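Long-range contacts in glucose-6-phosphate dehydrogenase (Trypanosoma cruzi, PDB 5AQ1), which oxidises glucose 6-phosphate to 6-phosphogluconolactone while reducing NADP+ to NADPH, the entry step of the pentose phosphate pathway: residues B[306-311]-B[345-350]; B[313-318]-B[480-485]. All blocks are in the same frame, centred on the assembly; numbering follows the deposited sequence.

Interaction 1 of 2, residues B[306-311]-B[345-350]; sequences VPANPA and AVLRLH
Val306 and His350 meet through their backbones: Val306 N donates to His350 O at 2.9 Å, with an N-H...O angle of 172°. His350 O also lies 3.6 Å from Val306 CG2. With chi1 at 176°, CG1 stands anti to the backbone N, which leaves CG2 beside that nitrogen and close to the accepted oxygen; Val306 CG2 is also 4.3 Å from His350 CB. Two residues further on, the methyl of Ala308 rests against one methyl of each of two leucines of the strand, its CB 3.7 Å from Leu349 CD2 and 4.2 Å from Leu347 CD2. The other apolar neighbours of both leucines include Tyr470 of helix 460-479, which also carries Leu473 against Ala308. Here the connection from helix 291-302 to strand 313-319 passes beside strand 344-349 of the large mixed sheet in the C-terminal domain, the sheet characteristic of this dehydrogenase family. Further out, an Asx turn shapes the loop: Ala311 N donates to Asn309 OD1 at 3.3 Å from above the amide carbonyl plane. Glu312, the residue after Ala311, accepts a hydrogen bond from His350 NE2 and forms a salt bridge with Arg348 NH2.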
ATOM      1  N   VAL B 306       8.289 -18.822  13.870  1.00 34.12           N
ATOM      2  CA  VAL B 306       9.366 -19.795  13.726  1.00 35.09           C
ATOM      3  C   VAL B 306       9.987 -20.033  15.105  1.00 35.92           C
ATOM      4  O   VAL B 306      10.340 -19.071  15.796  1.00 38.35           O
ATOM      5  CB  VAL B 306      10.450 -19.301  12.745  1.00 35.17           C
ATOM      6  CG1 VAL B 306      11.614 -20.281  12.685  1.00 35.50           C
ATOM      7  CG2 VAL B 306       9.854 -19.088  11.359  1.00 35.19           C
ATOM      8  N   PRO B 307      10.130 -21.308  15.513  1.00 36.55           N
ATOM      9  CA  PRO B 307      10.687 -21.573  16.842  1.00 37.03           C
ATOM     10  C   PRO B 307      12.058 -20.937  17.055  1.00 36.55           C
ATOM     11  O   PRO B 307      12.892 -20.948  16.151  1.00 37.81           O
ATOM     12  CB  PRO B 307      10.797 -23.101  16.882  1.00 38.23           C
ATOM     13  CG  PRO B 307       9.783 -23.585  15.906  1.00 38.17           C
ATOM     14  CD  PRO B 307       9.752 -22.553  14.817  1.00 37.79           C
ATOM     15  N   ALA B 308      12.275 -20.384  18.243  1.00 36.43           N
ATOM     16  CA  ALA B 308      13.555 -19.782  18.593  1.00 36.75           C
ATOM     17  C   ALA B 308      14.658 -20.823  18.520  1.00 38.53           C
ATOM     18  O   ALA B 308      14.409 -22.014  18.709  1.00 38.24           O
ATOM     19  CB  ALA B 308      13.490 -19.182  19.990  1.00 36.45           C
ATOM     20  N   ASN B 309      15.878 -20.377  18.242  1.00 41.08           N
ATOM     21  CA  ASN B 309      17.016 -21.287  18.238  1.00 45.04           C
ATOM     22  C   ASN B 309      18.281 -20.643  18.817  1.00 45.72           C
ATOM     23  O   ASN B 309      18.406 -19.416  18.816  1.00 46.50           O
ATOM     24  CB  ASN B 309      17.251 -21.840  16.827  1.00 46.59           C
ATOM     25  CG  ASN B 309      17.968 -20.866  15.926  1.00 47.18           C
ATOM     26  OD1 ASN B 309      19.163 -21.007  15.668  1.00 46.72           O
ATOM     27  ND2 ASN B 309      17.244 -19.861  15.449  1.00 47.30           N
ATOM     28  N   PRO B 310      19.212 -21.472  19.330  1.00 46.48           N
ATOM     29  CA  PRO B 310      20.419 -20.993  20.018  1.00 47.90           C
ATOM     30  C   PRO B 310      21.206 -19.912  19.283  1.00 48.59           C
ATOM     31  O   PRO B 310      21.731 -18.996  19.921  1.00 51.62           O
ATOM     32  CB  PRO B 310      21.277 -22.255  20.136  1.00 50.01           C
ATOM     33  CG  PRO B 310      20.300 -23.373  20.148  1.00 48.65           C
ATOM     34  CD  PRO B 310      19.178 -22.946  19.255  1.00 46.67           C
ATOM     35  N   ALA B 311      21.291 -20.019  17.960  1.00 48.48           N
ATOM     36  CA  ALA B 311      22.058 -19.065  17.162  1.00 49.06           C
ATOM     37  C   ALA B 311      21.471 -17.658  17.227  1.00 48.16           C
ATOM     38  O   ALA B 311      22.209 -16.676  17.155  1.00 52.85           O
ATOM     39  CB  ALA B 311      22.152 -19.532  15.715  1.00 48.54           C
ATOM     40  N   ALA B 345      17.768 -12.762  28.767  1.00 40.18           N
ATOM     41  CA  ALA B 345      17.717 -13.350  27.430  1.00 40.63           C
ATOM     42  C   ALA B 345      17.225 -12.362  26.377  1.00 40.90           C
ATOM     43  O   ALA B 345      16.216 -11.692  26.586  1.00 41.64           O
ATOM     44  CB  ALA B 345      16.828 -14.581  27.436  1.00 40.42           C
ATOM     45  N   VAL B 346      17.951 -12.267  25.263  1.00 41.23           N
ATOM     46  CA  VAL B 346      17.465 -11.584  24.065  1.00 40.97           C
ATOM     47  C   VAL B 346      17.247 -12.632  22.989  1.00 41.49           C
ATOM     48  O   VAL B 346      18.141 -13.419  22.707  1.00 42.11           O
ATOM     49  CB  VAL B 346      18.469 -10.564  23.493  1.00 41.97           C
ATOM     50  CG1 VAL B 346      17.830  -9.779  22.356  1.00 41.76           C
ATOM     51  CG2 VAL B 346      18.957  -9.615  24.568  1.00 43.72           C
ATOM     52  N   LEU B 347      16.061 -12.630  22.391  1.00 41.51           N
ATOM     53  CA  LEU B 347      15.714 -13.548  21.311  1.00 40.98           C
ATOM     54  C   LEU B 347      15.395 -12.757  20.051  1.00 40.13           C
ATOM     55  O   LEU B 347      14.825 -11.670  20.137  1.00 38.76           O
ATOM     56  CB  LEU B 347      14.488 -14.378  21.707  1.00 40.69           C
ATOM     57  CG  LEU B 347      14.706 -15.693  22.455  1.00 41.78           C
ATOM     58  CD1 LEU B 347      15.701 -15.560  23.591  1.00 42.88           C
ATOM     59  CD2 LEU B 347      13.376 -16.208  22.976  1.00 41.81           C
ATOM     60  N   ARG B 348      15.772 -13.294  18.890  1.00 40.15           N
ATOM     61  CA  ARG B 348      15.263 -12.801  17.614  1.00 40.45           C
ATOM     62  C   ARG B 348      14.319 -13.843  17.031  1.00 39.25           C
ATOM     63  O   ARG B 348      14.730 -14.969  16.738  1.00 40.24           O
ATOM     64  CB  ARG B 348      16.390 -12.502  16.620  1.00 43.73           C
ATOM     65  CG  ARG B 348      15.879 -12.058  15.250  1.00 45.73           C
ATOM     66  CD  ARG B 348      16.970 -11.482  14.356  1.00 49.51           C
ATOM     67  NE  ARG B 348      17.860 -12.513  13.814  1.00 52.32           N
ATOM     68  CZ  ARG B 348      19.183 -12.576  13.988  1.00 53.56           C
ATOM     69  NH1 ARG B 348      19.843 -11.658  14.693  1.00 53.50           N
ATOM     70  NH2 ARG B 348      19.863 -13.574  13.436  1.00 55.74           N
ATOM     71  N   LEU B 349      13.056 -13.463  16.866  1.00 37.75           N
ATOM     72  CA  LEU B 349      12.050 -14.341  16.282  1.00 37.38           C
ATOM     73  C   LEU B 349      11.618 -13.832  14.915  1.00 37.79           C
ATOM     74  O   LEU B 349      11.719 -12.638  14.622  1.00 37.41           O
ATOM     75  CB  LEU B 349      10.830 -14.441  17.199  1.00 37.24           C
ATOM     76  CG  LEU B 349      11.107 -14.848  18.650  1.00 37.95           C
ATOM     77  CD1 LEU B 349       9.812 -14.868  19.443  1.00 37.81           C
ATOM     78  CD2 LEU B 349      11.802 -16.198  18.732  1.00 38.53           C
ATOM     79  N   HIS B 350      11.145 -14.757  14.087  1.00 39.28           N
ATOM     80  CA  HIS B 350      10.576 -14.439  12.788  1.00 40.07           C
ATOM     81  C   HIS B 350       9.146 -14.963  12.741  1.00 38.11           C
ATOM     82  O   HIS B 350       8.885 -16.103  13.132  1.00 38.45           O
ATOM     83  CB  HIS B 350      11.400 -15.089  11.671  1.00 43.45           C
ATOM     84  CG  HIS B 350      12.851 -14.731  11.709  1.00 48.74           C
ATOM     85  ND1 HIS B 350      13.316 -13.474  11.383  1.00 53.76           N
ATOM     86  CD2 HIS B 350      13.941 -15.460  12.048  1.00 50.80           C
ATOM     87  CE1 HIS B 350      14.630 -13.444  11.517  1.00 56.41           C
ATOM     88  NE2 HIS B 350      15.034 -14.639  11.915  1.00 56.13           N
TER

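Interaction 2 of 2, residues B[313-318]-B[480-485]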
ATOM      1  N   CYS B 313      19.939 -16.053  19.763  1.00 45.16           N
ATOM      2  CA  CYS B 313      19.691 -15.588  21.126  1.00 45.31           C
ATOM      3  C   CYS B 313      20.981 -15.293  21.886  1.00 44.93           C
ATOM      4  O   CYS B 313      22.042 -15.826  21.558  1.00 45.77           O
ATOM      5  CB  CYS B 313      18.852 -16.602  21.912  1.00 46.32           C
ATOM      6  SG  CYS B 313      19.797 -17.894  22.748  1.00 50.31           S
ATOM      7  N   VAL B 314      20.871 -14.426  22.892  1.00 43.44           N
ATOM      8  CA  VAL B 314      21.955 -14.163  23.836  1.00 43.78           C
ATOM      9  C   VAL B 314      21.406 -14.323  25.248  1.00 42.54           C
ATOM     10  O   VAL B 314      20.443 -13.657  25.621  1.00 42.54           O
ATOM     11  CB  VAL B 314      22.543 -12.748  23.674  1.00 44.10           C
ATOM     12  CG1 VAL B 314      23.615 -12.492  24.726  1.00 44.90           C
ATOM     13  CG2 VAL B 314      23.118 -12.571  22.275  1.00 44.32           C
ATOM     14  N   LEU B 315      22.027 -15.210  26.018  1.00 42.19           N
ATOM     15  CA  LEU B 315      21.600 -15.509  27.379  1.00 42.06           C
ATOM     16  C   LEU B 315      22.529 -14.857  28.388  1.00 42.77           C
ATOM     17  O   LEU B 315      23.713 -14.644  28.110  1.00 43.52           O
ATOM     18  CB  LEU B 315      21.585 -17.023  27.606  1.00 42.81           C
ATOM     19  CG  LEU B 315      20.267 -17.766  27.378  1.00 42.43           C
ATOM     20  CD1 LEU B 315      19.459 -17.199  26.223  1.00 41.22           C
ATOM     21  CD2 LEU B 315      20.555 -19.242  27.160  1.00 44.04           C
ATOM     22  N   GLY B 316      21.987 -14.561  29.565  1.00 41.99           N
ATOM     23  CA  GLY B 316      22.759 -13.961  30.643  1.00 42.13           C
ATOM     24  C   GLY B 316      22.349 -14.450  32.019  1.00 42.20           C
ATOM     25  O   GLY B 316      21.207 -14.854  32.235  1.00 39.70           O
ATOM     26  N   GLN B 317      23.300 -14.399  32.947  1.00 44.69           N
ATOM     27  CA  GLN B 317      23.085 -14.772  34.348  1.00 45.94           C
ATOM     28  C   GLN B 317      23.813 -13.747  35.210  1.00 46.36           C
ATOM     29  O   GLN B 317      25.030 -13.589  35.082  1.00 46.20           O
ATOM     30  CB  GLN B 317      23.640 -16.176  34.599  1.00 47.45           C
ATOM     31  CG  GLN B 317      23.361 -16.748  35.974  1.00 48.25           C
ATOM     32  CD  GLN B 317      24.130 -18.032  36.219  1.00 49.90           C
ATOM     33  OE1 GLN B 317      25.340 -18.003  36.441  1.00 51.02           O
ATOM     34  NE2 GLN B 317      23.436 -19.165  36.176  1.00 50.47           N
ATOM     35  N   TYR B 318      23.085 -13.048  36.079  1.00 46.22           N
ATOM     36  CA  TYR B 318      23.668 -11.898  36.781  1.00 47.17           C
ATOM     37  C   TYR B 318      24.675 -12.292  37.865  1.00 49.36           C
ATOM     38  O   TYR B 318      24.513 -13.301  38.550  1.00 48.85           O
ATOM     39  CB  TYR B 318      22.590 -10.944  37.338  1.00 45.99           C
ATOM     40  CG  TYR B 318      21.835 -11.408  38.570  1.00 45.86           C
ATOM     41  CD1 TYR B 318      22.316 -11.148  39.851  1.00 47.03           C
ATOM     42  CD2 TYR B 318      20.610 -12.061  38.453  1.00 44.64           C
ATOM     43  CE1 TYR B 318      21.616 -11.554  40.976  1.00 47.46           C
ATOM     44  CE2 TYR B 318      19.903 -12.468  39.568  1.00 44.90           C
ATOM     45  CZ  TYR B 318      20.410 -12.213  40.827  1.00 46.69           C
ATOM     46  OH  TYR B 318      19.710 -12.620  41.936  1.00 47.12           O
ATOM     47  N   GLY B 480      23.001 -27.888  28.172  1.00 53.80           N
ATOM     48  CA  GLY B 480      24.238 -27.136  28.370  1.00 55.50           C
ATOM     49  C   GLY B 480      24.894 -26.757  27.057  1.00 57.03           C
ATOM     50  O   GLY B 480      26.117 -26.628  26.988  1.00 59.68           O
ATOM     51  N   GLU B 481      24.083 -26.555  26.020  1.00 55.41           N
ATOM     52  CA  GLU B 481      24.589 -26.310  24.671  1.00 55.56           C
ATOM     53  C   GLU B 481      24.569 -24.840  24.274  1.00 54.06           C
ATOM     54  O   GLU B 481      25.081 -24.486  23.215  1.00 54.48           O
ATOM     55  CB  GLU B 481      23.779 -27.115  23.658  1.00 55.55           C
ATOM     56  CG  GLU B 481      23.868 -28.618  23.867  1.00 58.54           C
ATOM     57  CD  GLU B 481      22.962 -29.400  22.937  1.00 57.94           C
ATOM     58  OE1 GLU B 481      22.394 -28.801  22.001  1.00 56.91           O
ATOM     59  OE2 GLU B 481      22.814 -30.622  23.147  1.00 57.58           O
ATOM     60  N   VAL B 482      23.989 -23.991  25.118  1.00 53.42           N
ATOM     61  CA  VAL B 482      23.908 -22.558  24.849  1.00 52.27           C
ATOM     62  C   VAL B 482      24.701 -21.792  25.909  1.00 52.90           C
ATOM     63  O   VAL B 482      24.475 -21.964  27.106  1.00 52.25           O
ATOM     64  CB  VAL B 482      22.445 -22.076  24.848  1.00 51.40           C
ATOM     65  CG1 VAL B 482      22.348 -20.664  24.294  1.00 49.75           C
ATOM     66  CG2 VAL B 482      21.574 -23.024  24.034  1.00 51.74           C
ATOM     67  N   LYS B 483      25.630 -20.951  25.463  1.00 54.18           N
ATOM     68  CA  LYS B 483      26.484 -20.187  26.375  1.00 56.53           C
ATOM     69  C   LYS B 483      25.672 -19.156  27.164  1.00 53.85           C
ATOM     70  O   LYS B 483      24.762 -18.520  26.625  1.00 51.72           O
ATOM     71  CB  LYS B 483      27.615 -19.498  25.599  1.00 59.52           C
ATOM     72  CG  LYS B 483      28.494 -18.587  26.452  1.00 64.17           C
ATOM     73  CD  LYS B 483      29.704 -18.011  25.721  1.00 67.69           C
ATOM     74  CE  LYS B 483      30.940 -18.021  26.605  1.00 70.34           C
ATOM     75  NZ  LYS B 483      31.892 -16.936  26.243  1.00 70.93           N
ATOM     76  N   VAL B 484      26.005 -19.011  28.444  1.00 53.01           N
ATOM     77  CA  VAL B 484      25.349 -18.048  29.329  1.00 50.50           C
ATOM     78  C   VAL B 484      26.393 -17.057  29.819  1.00 49.66           C
ATOM     79  O   VAL B 484      27.387 -17.444  30.430  1.00 49.58           O
ATOM     80  CB  VAL B 484      24.700 -18.740  30.540  1.00 50.81           C
ATOM     81  CG1 VAL B 484      23.938 -17.729  31.387  1.00 50.69           C
ATOM     82  CG2 VAL B 484      23.768 -19.853  30.081  1.00 50.67           C
ATOM     83  N   LEU B 485      26.164 -15.780  29.536  1.00 47.74           N
ATOM     84  CA  LEU B 485      27.152 -14.744  29.793  1.00 47.49           C
ATOM     85  C   LEU B 485      26.889 -14.040  31.113  1.00 47.85           C
ATOM     86  O   LEU B 485      25.736 -13.821  31.481  1.00 46.94           O
ATOM     87  CB  LEU B 485      27.136 -13.723  28.663  1.00 46.48           C
ATOM     88  CG  LEU B 485      27.531 -14.291  27.304  1.00 46.22           C
ATOM     89  CD1 LEU B 485      26.997 -13.384  26.227  1.00 45.41           C
ATOM     90  CD2 LEU B 485      29.047 -14.438  27.185  1.00 47.54           C
TER
HETATM   91  O   HOH W   1      24.022 -16.696  24.796  1.00 42.08           O
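Leu315 and Val482 pack closely, their side chains crossing at about a right angle with CD2 of the leucine 3.7 Å from CG1 of the valine. Ile477 of helix 460-479 packs on both, so this end is covered by the helix that leads into 480-485 through a Schellman motif at Gly480. Val484 CG1, anti to its own nitrogen (chi1 -176°), reaches forward along the strand to Gln317 CB at 3.6 Å. On the opposite face of the sheet from Val484, Leu485 CD1 lies 3.8 Å from Val314 CG1. The backbones pair as parallel strands at the edge of the mixed sheet: Leu485 N donates to Leu315 O at 3.1 Å, and Gln317 N donates to Leu485 O at 2.9 Å. Toward Lys483, an exposed residue whose side chain leads away, direct pairing gives way to a water that accepts from Leu315 N and donates to Lys483 O at 2.7 Å. The amide of Gln317 turns elsewhere, its NE2 bonded to Ser339 O and Cys341 O. Direct bonds at one end and a water bridge at the other imply that the edge strand is held directly at Leu485, while before it the separation is bridged by water between Leu315 N and Lys483 O.

Leaving helix 291-302, the chain enters 306-311, turns directly into strand 313-319, and after an excursion returns as strand 344-349, where interaction 1 closes a loop of 33 intervening residues. Interaction 2 closes a far longer one: 161 residues, including much of the large sheet and helix 460-479, separate 313-318 from 480-485. The two loops cross, since 313-318 lies inside the first and 480-485 beyond it. Strands 344-349 and 313-319 are sheet neighbours, joined where Val346 N meets Val314 O at 2.9 Å, a probable hydrogen bond. Together the contacts tie the loop before strand 313-319 and the chain's late edge strand to the same pair of strands.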